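5'-tyrosyl-DNA phosphodiesterase (Caenorhabditis elegans, PDB 4FVA) belongs to the endonuclease/exonuclease/phosphatase family of the DNase I-like clan and carries a bound magnesium ion. Local coordinates at residues L166-E171 / F215-W220. Residues are numbered along the deposited sequence; the frame is centred on the assembly and turned at random.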
# COMPACT_ATOMS: atom_id res chain seq x y z
N LEU A 166 -3.08 6.69 -1.30
CA LEU A 166 -3.38 7.93 -0.57
C LEU A 166 -4.18 8.94 -1.41
O LEU A 166 -4.62 9.97 -0.89
CB LEU A 166 -2.09 8.56 -0.02
CG LEU A 166 -1.15 7.62 0.73
CD1 LEU A 166 0.01 8.39 1.38
CD2 LEU A 166 -1.93 6.84 1.80
N ASN A 167 -4.37 8.65 -2.70
CA ASN A 167 -5.20 9.51 -3.55
C ASN A 167 -4.77 10.97 -3.55
O ASN A 167 -5.60 11.86 -3.73
CB ASN A 167 -6.67 9.40 -3.16
CG ASN A 167 -7.38 8.27 -3.89
OD1 ASN A 167 -7.23 8.13 -5.11
ND2 ASN A 167 -8.13 7.46 -3.16
N LEU A 168 -3.47 11.19 -3.37
CA LEU A 168 -2.94 12.54 -3.18
C LEU A 168 -2.61 13.26 -4.47
O LEU A 168 -2.15 12.64 -5.45
CB LEU A 168 -1.67 12.50 -2.30
CG LEU A 168 -1.79 12.24 -0.79
CD1 LEU A 168 -0.40 12.08 -0.13
CD2 LEU A 168 -2.60 13.33 -0.09
N ARG A 169 -2.87 14.56 -4.49
CA ARG A 169 -2.16 15.47 -5.39
C ARG A 169 -1.06 16.07 -4.50
O ARG A 169 -1.29 16.28 -3.31
CB ARG A 169 -3.12 16.54 -5.91
CG ARG A 169 -4.61 16.24 -5.65
CD ARG A 169 -5.22 15.28 -6.68
NE ARG A 169 -6.00 14.21 -6.05
CZ ARG A 169 -7.07 13.63 -6.60
NH1 ARG A 169 -7.50 14.02 -7.79
NH2 ARG A 169 -7.71 12.65 -5.95
N ASP A 170 0.12 16.33 -5.05
CA ASP A 170 1.25 16.76 -4.20
C ASP A 170 0.99 17.98 -3.29
O ASP A 170 1.52 18.05 -2.18
CB ASP A 170 2.52 16.99 -5.03
CG ASP A 170 3.40 15.75 -5.09
OD1 ASP A 170 4.09 15.47 -4.09
OD2 ASP A 170 3.39 15.05 -6.13
N GLU A 171 0.20 18.93 -3.77
CA GLU A 171 -0.10 20.13 -2.99
C GLU A 171 -0.92 19.79 -1.75
O GLU A 171 -1.12 20.64 -0.88
CB GLU A 171 -0.86 21.14 -3.85
CG GLU A 171 -2.22 20.65 -4.32
CD GLU A 171 -2.12 19.56 -5.38
OE1 GLU A 171 -0.99 19.06 -5.62
OE2 GLU A 171 -3.16 19.22 -5.98
N PHE A 215 -0.66 8.48 -6.77
CA PHE A 215 -1.64 8.23 -5.73
C PHE A 215 -1.10 7.29 -4.66
O PHE A 215 -1.45 7.39 -3.50
CB PHE A 215 -2.91 7.62 -6.35
CG PHE A 215 -3.82 8.61 -7.05
CD1 PHE A 215 -3.81 9.95 -6.71
CD2 PHE A 215 -4.72 8.17 -8.03
CE1 PHE A 215 -4.67 10.85 -7.35
CE2 PHE A 215 -5.58 9.06 -8.67
CZ PHE A 215 -5.55 10.40 -8.33
N ASP A 216 -0.28 6.34 -5.09
CA ASP A 216 0.19 5.30 -4.21
C ASP A 216 1.58 5.63 -3.69
O ASP A 216 2.50 5.87 -4.47
CB ASP A 216 0.17 3.97 -4.96
CG ASP A 216 -1.19 3.70 -5.59
OD1 ASP A 216 -2.07 3.22 -4.85
OD2 ASP A 216 -1.40 4.00 -6.79
N ARG A 217 1.73 5.67 -2.37
CA ARG A 217 3.00 6.09 -1.78
C ARG A 217 3.34 5.28 -0.54
O ARG A 217 2.46 4.71 0.11
CB ARG A 217 2.96 7.58 -1.41
CG ARG A 217 2.56 8.50 -2.57
CD ARG A 217 2.70 9.97 -2.20
NE ARG A 217 2.13 10.84 -3.23
CZ ARG A 217 2.28 12.17 -3.26
NH1 ARG A 217 2.98 12.79 -2.32
NH2 ARG A 217 1.74 12.87 -4.24
N LEU A 218 4.63 5.25 -0.22
CA LEU A 218 5.12 4.60 0.98
C LEU A 218 6.06 5.55 1.70
O LEU A 218 7.01 6.05 1.10
CB LEU A 218 5.86 3.31 0.62
CG LEU A 218 4.94 2.09 0.53
CD1 LEU A 218 5.68 0.89 -0.08
CD2 LEU A 218 4.38 1.75 1.92
N TYR A 219 5.78 5.79 2.97
CA TYR A 219 6.65 6.59 3.82
C TYR A 219 7.27 5.67 4.83
O TYR A 219 6.67 4.65 5.20
CB TYR A 219 5.85 7.69 4.53
CG TYR A 219 5.21 8.68 3.60
CD1 TYR A 219 3.94 8.47 3.10
CD2 TYR A 219 5.89 9.83 3.22
CE1 TYR A 219 3.35 9.38 2.23
CE2 TYR A 219 5.31 10.75 2.37
CZ TYR A 219 4.04 10.52 1.88
OH TYR A 219 3.46 11.43 1.03
N TRP A 220 8.48 6.00 5.30
CA TRP A 220 9.05 5.23 6.40
C TRP A 220 9.93 6.04 7.34
O TRP A 220 10.42 7.12 7.00
CB TRP A 220 9.81 4.01 5.88
CG TRP A 220 11.30 4.19 5.75
CD1 TRP A 220 12.26 3.65 6.56
CD2 TRP A 220 12.00 4.93 4.73
NE1 TRP A 220 13.51 4.02 6.12
CE2 TRP A 220 13.38 4.80 5.00
CE3 TRP A 220 11.59 5.69 3.63
CZ2 TRP A 220 14.36 5.41 4.20
CZ3 TRP A 220 12.56 6.28 2.83
CH2 TRP A 220 13.93 6.14 3.12
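Arg217 reaches from strand 212-221 across the loop 166-171, and its long aliphatic stem lets a charge cross buried ground. Arg217 CB lies 4.1 Å from CD1 of Leu166. The chain then runs extended to NE, which passes near CD1 of Leu168 and gives its hydrogen to the backbone O of Arg214. Leu168 CB sits over one face of the Arg217 guanidinium, toward its rim, 3.9 Å from Arg217 NH2. At the tip Arg217 NH2 meets Asp170 OD2 in a salt bridge of 3.3 Å, a carboxylate facing the cation, while Arg217 NH1 gives a weak hydrogen bond to Asp170 OD1. Carboxylate and guanidinium planes are turned 40° apart; Asp170 is exposed and poorly ordered, and this outer grip is probably loose.

Flanking this arm, the branched apolar end of Leu166 suits the tyrosine edge: its CD1 touches CE1 of Tyr219 at 3.6 Å, in the ring plane. Just before the regular strand 216-220, Phe215 O accepts a 2.8 Å hydrogen bond from Leu166 N. The flat Phe215 ring offers the centre of one face to Asn167 OD1, whose ND2 hydrogen-bonds to Leu127 O, and a C-H edge to Leu168 O, 3.4 Å from Phe215 CD1. Phe215 CE1 lies over one face of the Arg169 guanidinium, toward its rim, with planes 53° apart, an oblique contact; Arg169 NH2 hydrogen-bonds to Asn167 O.

The loop follows strand 159-163, antiparallel neighbour of 212-221 in one of the two mixed sheets of the DNase I-like alpha/beta sandwich; helix 134-154 packs against both segments, Phe141 touching Leu168 and Met145 Tyr219.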